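Local coordinates for cytochrome c-550 (PDB 1COT), which probably carries electrons as a small soluble c-type cytochrome, using the iron of a single covalently bound heme c, at residues A[60-63]-A[64-68]; A[70-73]-A[74-77]. One frame throughout, in Å; residues are numbered along the deposited sequence.

Interaction 1. Residues A[60-63]-A[64-68]; sequences LEVA and EKNPD
Val62 and Asn66 meet where helix 57-65 runs out, and the carbonyl oxygen of Val62 is gripped twice by the asparagine. Asn66 N reaches Val62 O at 2.9 Å, while Asn66 ND2, also 2.9 Å from Val62 O, comes in within the carbonyl plane on a lone pair. The carboxamide is turned so that this oxygen lies nearly in its own plane, and the bond is fairly straight (160° at the hydrogen). Setting CG beside the backbone N (chi1 -59°) folds the amide back over the last turn, which suits asparagine: it is short and brings a planar N-H donor. This is a C-terminal helix end closed by an asparagine followed by a proline. Pro67 has no N-H to continue the helical bonding, and rests its CA against Ala63 O in a CA-H...O contact of 3.5 Å. On the inner side Val62, its branches buried, packs against Leu87, Met90 and Thr91 of helix 83-91, and small Ala63 lies against Lys46. On the more exposed flank Glu61 and Lys65 run side by side, but Glu61 OE2 lies closer to Lys65 CE (3.1 Å) than to NZ (3.6 Å), a long salt bridge: the charge pairing is weak, not the packing. Lys65 NZ hydrogen-bonds Thr91 O instead. Glu64, exposed and extended, bonds through its N to Leu60 O.

Interaction 2. Residues A[70-73]-A[74-77]; sequences TWTE and ADLI. With HEC (heme c), chain B.
An N-terminal helix cap joined to an aromatic-aliphatic contact brings Trp71 and Thr72, at the end of the loop before helix 73-81, against Asp75 and Leu76 in its first turn. Thr72 is the N-cap: its OG1 accepts from Asp75 N at 3.1 Å, nearly straight at 160°. The hydroxyl stands between backbone N and carbonyl carbon (chi1 59°), which aims it at Asp75 N, one of the first-turn amides with no preceding helical carbonyl to bond to; threonine suits the place as a short acceptor. Asp75 CB and CG lean on the same oxygen, and the carboxylate, close to the positive end of the helix dipole, is probably stabilised by it. The regular bonding begins with Leu76 N to Thr72 O, 2.9 Å. Leu76 then lays CD2 over one face of the Trp71 indole as a CH-pi contact, 3.9 Å from the centroid of the six-membered ring, while CG lies by CE3. At the indole's edge, in its plane, NE1 gives a hydrogen bond of 2.8 Å and 166° to the propionate oxygen O2A of heme c. Leu76 CD2 also touches the heme methyl CMA at 3.3 Å, so leucine and indole wall the pocket together. A phenylalanine in place of Trp71 would probably leave propionate O2A without its indole N-H donor and cover less of Leu76. Beyond the pair, Tyr79 of helix 73-81 and Trp86 of helix 83-91 meet the indole, and Val112 of helix 108-117 touches Leu76, Glu73 and Ile77.

From the N terminus, the chain enters helix 57-65 and reaches interaction 1, which closes that helix at its C-terminal end and turns the backbone into the loop beyond. Leu69 alone separates residue ranges 60-68 and 70-77; its side chain is touched by Asp75. Interaction 2 then opens helix 73-81 at its N-terminal end. The two are thus in series, neither nested nor crossed, with centres 14 Å apart and no further touch between them. Each closes a local turn and no long loop. Interaction 1 faces helix 83-91 near the periphery, whereas interaction 2 ties the loop to the heme through Trp71 and sets the start of helix 73-81 against helix 108-117.

Interaction 1. Residues A[60-63]-A[64-68]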
ATOM      1  N   LEU A  60      -2.421 -11.372   4.788  1.00 13.51           N
ATOM      2  CA  LEU A  60      -1.668 -12.008   5.850  1.00 17.86           C
ATOM      3  C   LEU A  60      -1.110 -13.297   5.287  1.00 17.85           C
ATOM      4  O   LEU A  60       0.013 -13.700   5.593  1.00 14.98           O
ATOM      5  CB  LEU A  60      -2.568 -12.297   7.048  1.00 15.69           C
ATOM      6  CG  LEU A  60      -2.903 -10.997   7.756  1.00 15.98           C
ATOM      7  CD1 LEU A  60      -3.899 -11.295   8.869  1.00 20.70           C
ATOM      8  CD2 LEU A  60      -1.622 -10.382   8.312  1.00 18.84           C
ATOM      9  N   GLU A  61      -1.886 -13.956   4.431  1.00 12.79           N
ATOM     10  CA  GLU A  61      -1.399 -15.192   3.838  1.00 13.05           C
ATOM     11  C   GLU A  61      -0.231 -14.890   2.908  1.00 17.08           C
ATOM     12  O   GLU A  61       0.741 -15.638   2.858  1.00 15.73           O
ATOM     13  CB  GLU A  61      -2.487 -15.963   3.073  1.00 13.38           C
ATOM     14  CG  GLU A  61      -1.963 -17.285   2.485  1.00 20.54           C
ATOM     15  CD  GLU A  61      -3.102 -18.144   2.001  1.00 44.11           C
ATOM     16  OE1 GLU A  61      -4.222 -17.879   2.624  1.00 49.16           O
ATOM     17  OE2 GLU A  61      -3.000 -18.972   1.120  1.00 49.30           O
ATOM     18  N   VAL A  62      -0.302 -13.792   2.158  1.00 11.47           N
ATOM     19  CA  VAL A  62       0.807 -13.474   1.285  1.00 13.65           C
ATOM     20  C   VAL A  62       2.073 -13.284   2.137  1.00 17.36           C
ATOM     21  O   VAL A  62       3.124 -13.814   1.787  1.00 14.84           O
ATOM     22  CB  VAL A  62       0.551 -12.186   0.517  1.00 19.68           C
ATOM     23  CG1 VAL A  62       1.806 -11.749  -0.225  1.00 14.35           C
ATOM     24  CG2 VAL A  62      -0.622 -12.351  -0.444  1.00 15.68           C
ATOM     25  N   ALA A  63       1.992 -12.548   3.270  1.00 13.73           N
ATOM     26  CA  ALA A  63       3.149 -12.311   4.150  1.00 14.07           C
ATOM     27  C   ALA A  63       3.736 -13.611   4.686  1.00 15.94           C
ATOM     28  O   ALA A  63       4.951 -13.817   4.709  1.00 14.28           O
ATOM     29  CB  ALA A  63       2.810 -11.328   5.264  1.00 13.63           C
ATOM     30  N   GLU A  64       2.850 -14.491   5.109  1.00 19.05           N
ATOM     31  CA  GLU A  64       3.220 -15.773   5.648  1.00 13.44           C
ATOM     32  C   GLU A  64       3.932 -16.658   4.638  1.00 13.75           C
ATOM     33  O   GLU A  64       4.970 -17.272   4.901  1.00 20.17           O
ATOM     34  CB  GLU A  64       1.926 -16.355   6.169  1.00 19.31           C
ATOM     35  CG  GLU A  64       2.247 -17.632   6.920  1.00 40.72           C
ATOM     36  CD  GLU A  64       0.958 -18.133   7.428  1.00100.00           C
ATOM     37  OE1 GLU A  64      -0.023 -17.290   7.239  1.00 99.15           O
ATOM     38  OE2 GLU A  64       0.842 -19.226   7.947  1.00100.00           O
ATOM     39  N   LYS A  65       3.365 -16.691   3.450  1.00 13.54           N
ATOM     40  CA  LYS A  65       3.924 -17.452   2.379  1.00 14.03           C
ATOM     41  C   LYS A  65       5.187 -16.813   1.798  1.00 22.81           C
ATOM     42  O   LYS A  65       5.952 -17.545   1.193  1.00 21.89           O
ATOM     43  CB  LYS A  65       2.907 -17.613   1.270  1.00 19.78           C
ATOM     44  CG  LYS A  65       1.807 -18.612   1.567  1.00 26.42           C
ATOM     45  CD  LYS A  65       0.994 -18.838   0.299  1.00 88.55           C
ATOM     46  CE  LYS A  65      -0.119 -19.881   0.367  1.00100.00           C
ATOM     47  NZ  LYS A  65      -0.407 -20.495  -0.936  1.00100.00           N
ATOM     48  N   ASN A  66       5.435 -15.510   1.926  1.00 14.10           N
ATOM     49  CA  ASN A  66       6.626 -14.873   1.358  1.00 13.61           C
ATOM     50  C   ASN A  66       7.197 -13.966   2.441  1.00 19.84           C
ATOM     51  O   ASN A  66       7.008 -12.754   2.429  1.00 17.58           O
ATOM     52  CB  ASN A  66       6.094 -13.990   0.221  1.00 15.48           C
ATOM     53  CG  ASN A  66       5.331 -14.756  -0.845  1.00 36.00           C
ATOM     54  OD1 ASN A  66       5.961 -15.285  -1.765  1.00 27.01           O
ATOM     55  ND2 ASN A  66       4.003 -14.818  -0.761  1.00 21.30           N
ATOM     56  N   PRO A  67       7.874 -14.558   3.404  1.00 17.70           N
ATOM     57  CA  PRO A  67       8.403 -13.821   4.521  1.00 17.37           C
ATOM     58  C   PRO A  67       9.374 -12.706   4.252  1.00 15.39           C
ATOM     59  O   PRO A  67       9.476 -11.740   5.005  1.00 19.86           O
ATOM     60  CB  PRO A  67       8.973 -14.840   5.499  1.00 16.52           C
ATOM     61  CG  PRO A  67       8.863 -16.203   4.830  1.00 21.49           C
ATOM     62  CD  PRO A  67       8.254 -15.996   3.458  1.00 21.80           C
ATOM     63  N   ASP A  68      10.080 -12.863   3.171  1.00 14.67           N
ATOM     64  CA  ASP A  68      11.028 -11.853   2.855  1.00 15.17           C
ATOM     65  C   ASP A  68      10.441 -10.772   1.965  1.00 29.17           C
ATOM     66  O   ASP A  68      11.146  -9.855   1.545  1.00 22.37           O
ATOM     67  CB  ASP A  68      12.174 -12.536   2.105  1.00 20.35           C
ATOM     68  CG  ASP A  68      11.703 -13.364   0.938  1.00 31.68           C
ATOM     69  OD1 ASP A  68      10.555 -13.715   0.761  1.00 29.68           O
ATOM     70  OD2 ASP A  68      12.681 -13.665   0.125  1.00 47.96           O
TER

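Interaction 2. Residues A[70-73]-A[74-77]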
ATOM      1  N   THR A  70       8.823  -7.530   0.820  1.00 16.10           N
ATOM      2  CA  THR A  70       8.663  -6.163   1.248  1.00 20.70           C
ATOM      3  C   THR A  70       8.106  -5.458   0.036  1.00 17.62           C
ATOM      4  O   THR A  70       8.323  -5.890  -1.090  1.00 19.58           O
ATOM      5  CB  THR A  70       9.968  -5.511   1.726  1.00 17.36           C
ATOM      6  OG1 THR A  70      10.877  -5.448   0.643  1.00 19.87           O
ATOM      7  CG2 THR A  70      10.553  -6.313   2.882  1.00 17.09           C
ATOM      8  N   TRP A  71       7.384  -4.391   0.251  1.00 11.18           N
ATOM      9  CA  TRP A  71       6.843  -3.710  -0.897  1.00 15.91           C
ATOM     10  C   TRP A  71       7.844  -2.965  -1.749  1.00 24.87           C
ATOM     11  O   TRP A  71       8.608  -2.132  -1.263  1.00 19.55           O
ATOM     12  CB  TRP A  71       5.931  -2.592  -0.389  1.00  9.89           C
ATOM     13  CG  TRP A  71       4.618  -3.084   0.087  1.00 10.17           C
ATOM     14  CD1 TRP A  71       4.145  -2.965   1.349  1.00 13.98           C
ATOM     15  CD2 TRP A  71       3.615  -3.732  -0.694  1.00 10.98           C
ATOM     16  NE1 TRP A  71       2.884  -3.502   1.417  1.00 12.81           N
ATOM     17  CE2 TRP A  71       2.538  -3.982   0.177  1.00 18.46           C
ATOM     18  CE3 TRP A  71       3.539  -4.110  -2.039  1.00 11.56           C
ATOM     19  CZ2 TRP A  71       1.379  -4.622  -0.284  1.00 16.25           C
ATOM     20  CZ3 TRP A  71       2.397  -4.749  -2.485  1.00 12.89           C
ATOM     21  CH2 TRP A  71       1.328  -4.995  -1.613  1.00 11.71           C
ATOM     22  N   THR A  72       7.832  -3.253  -3.038  1.00 15.00           N
ATOM     23  CA  THR A  72       8.698  -2.586  -3.984  1.00 15.82           C
ATOM     24  C   THR A  72       7.773  -1.675  -4.771  1.00 18.82           C
ATOM     25  O   THR A  72       6.562  -1.893  -4.755  1.00 12.17           O
ATOM     26  CB  THR A  72       9.352  -3.555  -4.982  1.00 18.05           C
ATOM     27  OG1 THR A  72       8.344  -4.233  -5.706  1.00 17.71           O
ATOM     28  CG2 THR A  72      10.226  -4.538  -4.223  1.00 18.81           C
ATOM     29  N   GLU A  73       8.312  -0.668  -5.450  1.00 12.27           N
ATOM     30  CA  GLU A  73       7.449   0.208  -6.224  1.00 15.32           C
ATOM     31  C   GLU A  73       6.674  -0.584  -7.285  1.00 14.21           C
ATOM     32  O   GLU A  73       5.483  -0.366  -7.509  1.00 13.43           O
ATOM     33  CB  GLU A  73       8.239   1.368  -6.867  1.00 23.43           C
ATOM     34  CG  GLU A  73       8.536   2.510  -5.886  1.00 28.49           C
ATOM     35  CD  GLU A  73       9.392   3.595  -6.485  1.00100.00           C
ATOM     36  OE1 GLU A  73       8.942   4.528  -7.125  1.00 45.22           O
ATOM     37  OE2 GLU A  73      10.668   3.418  -6.241  1.00 52.47           O
ATOM     38  N   ALA A  74       7.347  -1.526  -7.943  1.00 14.14           N
ATOM     39  CA  ALA A  74       6.680  -2.325  -8.958  1.00 13.56           C
ATOM     40  C   ALA A  74       5.511  -3.124  -8.404  1.00 13.28           C
ATOM     41  O   ALA A  74       4.428  -3.169  -8.983  1.00 15.98           O
ATOM     42  CB  ALA A  74       7.673  -3.259  -9.623  1.00 15.35           C
ATOM     43  N   ASP A  75       5.733  -3.756  -7.257  1.00 14.43           N
ATOM     44  CA  ASP A  75       4.694  -4.544  -6.634  1.00 11.20           C
ATOM     45  C   ASP A  75       3.553  -3.648  -6.205  1.00 12.37           C
ATOM     46  O   ASP A  75       2.386  -4.009  -6.305  1.00 11.52           O
ATOM     47  CB  ASP A  75       5.284  -5.229  -5.400  1.00 18.11           C
ATOM     48  CG  ASP A  75       5.976  -6.506  -5.748  1.00 37.07           C
ATOM     49  OD1 ASP A  75       6.093  -6.683  -7.038  1.00 31.35           O
ATOM     50  OD2 ASP A  75       6.368  -7.299  -4.927  1.00 39.32           O
ATOM     51  N   LEU A  76       3.912  -2.471  -5.702  1.00  8.60           N
ATOM     52  CA  LEU A  76       2.895  -1.544  -5.258  1.00  9.73           C
ATOM     53  C   LEU A  76       2.021  -1.126  -6.433  1.00 11.48           C
ATOM     54  O   LEU A  76       0.795  -1.055  -6.309  1.00 10.96           O
ATOM     55  CB  LEU A  76       3.451  -0.316  -4.514  1.00 13.68           C
ATOM     56  CG  LEU A  76       3.948  -0.563  -3.083  1.00 12.27           C
ATOM     57  CD1 LEU A  76       4.911   0.549  -2.683  1.00  9.18           C
ATOM     58  CD2 LEU A  76       2.763  -0.590  -2.114  1.00 12.53           C
ATOM     59  N   ILE A  77       2.639  -0.857  -7.579  1.00  9.97           N
ATOM     60  CA  ILE A  77       1.884  -0.466  -8.745  1.00  9.94           C
ATOM     61  C   ILE A  77       0.934  -1.587  -9.122  1.00 10.28           C
ATOM     62  O   ILE A  77      -0.241  -1.361  -9.417  1.00 11.52           O
ATOM     63  CB  ILE A  77       2.881  -0.213  -9.861  1.00 12.65           C
ATOM     64  CG1 ILE A  77       3.482   1.174  -9.652  1.00 11.45           C
ATOM     65  CG2 ILE A  77       2.197  -0.303 -11.218  1.00 13.24           C
ATOM     66  CD1 ILE A  77       4.698   1.407 -10.547  1.00 12.86           C
TER
HETATM   67 FE   HEC B 130      -5.429   0.884   0.542  1.00 11.12          FE
HETATM   68  CHA HEC B 130      -4.072  -1.658   2.271  1.00  9.37           C
HETATM   69  CHB HEC B 130      -2.495   1.436  -1.004  1.00 14.03           C
HETATM   70  CHC HEC B 130      -6.805   3.448  -1.211  1.00  9.34           C
HETATM   71  CHD HEC B 130      -8.368   0.459   2.162  1.00 11.80           C
HETATM   72  NA  HEC B 130      -3.642   0.062   0.593  1.00  8.46           N
HETATM   73  C1A HEC B 130      -3.276  -1.004   1.407  1.00  8.80           C
HETATM   74  C2A HEC B 130      -1.883  -1.315   1.177  1.00 10.51           C
HETATM   75  C3A HEC B 130      -1.415  -0.456   0.254  1.00 12.26           C
HETATM   76  C4A HEC B 130      -2.506   0.396  -0.099  1.00  9.42           C
HETATM   77  CMA HEC B 130      -0.024  -0.374  -0.331  1.00 10.82           C
HETATM   78  CAA HEC B 130      -1.127  -2.419   1.865  1.00  7.76           C
HETATM   79  CBA HEC B 130      -0.444  -1.845   3.116  1.00 14.97           C
HETATM   80  CGA HEC B 130       0.466  -2.797   3.899  1.00 10.37           C
HETATM   81  O1A HEC B 130       0.633  -2.396   5.018  1.00 14.30           O
HETATM   82  O2A HEC B 130       0.971  -3.812   3.488  1.00 11.72           O
HETATM   83  NB  HEC B 130      -4.820   2.158  -0.828  1.00 10.52           N
HETATM   84  C1B HEC B 130      -3.540   2.246  -1.282  1.00  9.51           C
HETATM   85  C2B HEC B 130      -3.474   3.323  -2.221  1.00  9.38           C
HETATM   86  C3B HEC B 130      -4.682   3.860  -2.274  1.00 12.95           C
HETATM   87  C4B HEC B 130      -5.513   3.132  -1.417  1.00 11.42           C
HETATM   88  CMB HEC B 130      -2.193   3.686  -2.995  1.00  9.42           C
HETATM   89  CAB HEC B 130      -5.117   4.929  -3.195  1.00 15.18           C
HETATM   90  CBB HEC B 130      -4.967   4.803  -4.684  1.00 10.36           C
HETATM   91  NC  HEC B 130      -7.174   1.752   0.452  1.00 10.15           N
HETATM   92  C1C HEC B 130      -7.584   2.812  -0.312  1.00 10.49           C
HETATM   93  C2C HEC B 130      -8.961   3.152  -0.021  1.00 10.71           C
HETATM   94  C3C HEC B 130      -9.386   2.309   0.944  1.00 10.48           C
HETATM   95  C4C HEC B 130      -8.276   1.459   1.243  1.00  8.19           C
HETATM   96  CMC HEC B 130      -9.751   4.264  -0.702  1.00 13.40           C
HETATM   97  CAC HEC B 130     -10.723   2.226   1.632  1.00 12.59           C
HETATM   98  CBC HEC B 130     -12.079   2.508   1.069  1.00  9.65           C
HETATM   99  ND  HEC B 130      -6.107  -0.379   1.918  1.00 11.41           N
HETATM  100  C1D HEC B 130      -7.361  -0.376   2.471  1.00  8.97           C
HETATM  101  C2D HEC B 130      -7.441  -1.437   3.457  1.00  8.71           C
HETATM  102  C3D HEC B 130      -6.218  -1.999   3.478  1.00  8.09           C
HETATM  103  C4D HEC B 130      -5.397  -1.359   2.515  1.00 13.02           C
HETATM  104  CMD HEC B 130      -8.660  -1.807   4.272  1.00 11.55           C
HETATM  105  CAD HEC B 130      -5.821  -3.198   4.249  1.00 11.73           C
HETATM  106  CBD HEC B 130      -6.042  -4.344   3.213  1.00 14.11           C
HETATM  107  CGD HEC B 130      -6.154  -5.730   3.726  1.00 21.69           C
HETATM  108  O1D HEC B 130      -5.969  -6.052   4.875  1.00 12.72           O
HETATM  109  O2D HEC B 130      -6.443  -6.586   2.851  1.00 13.49           O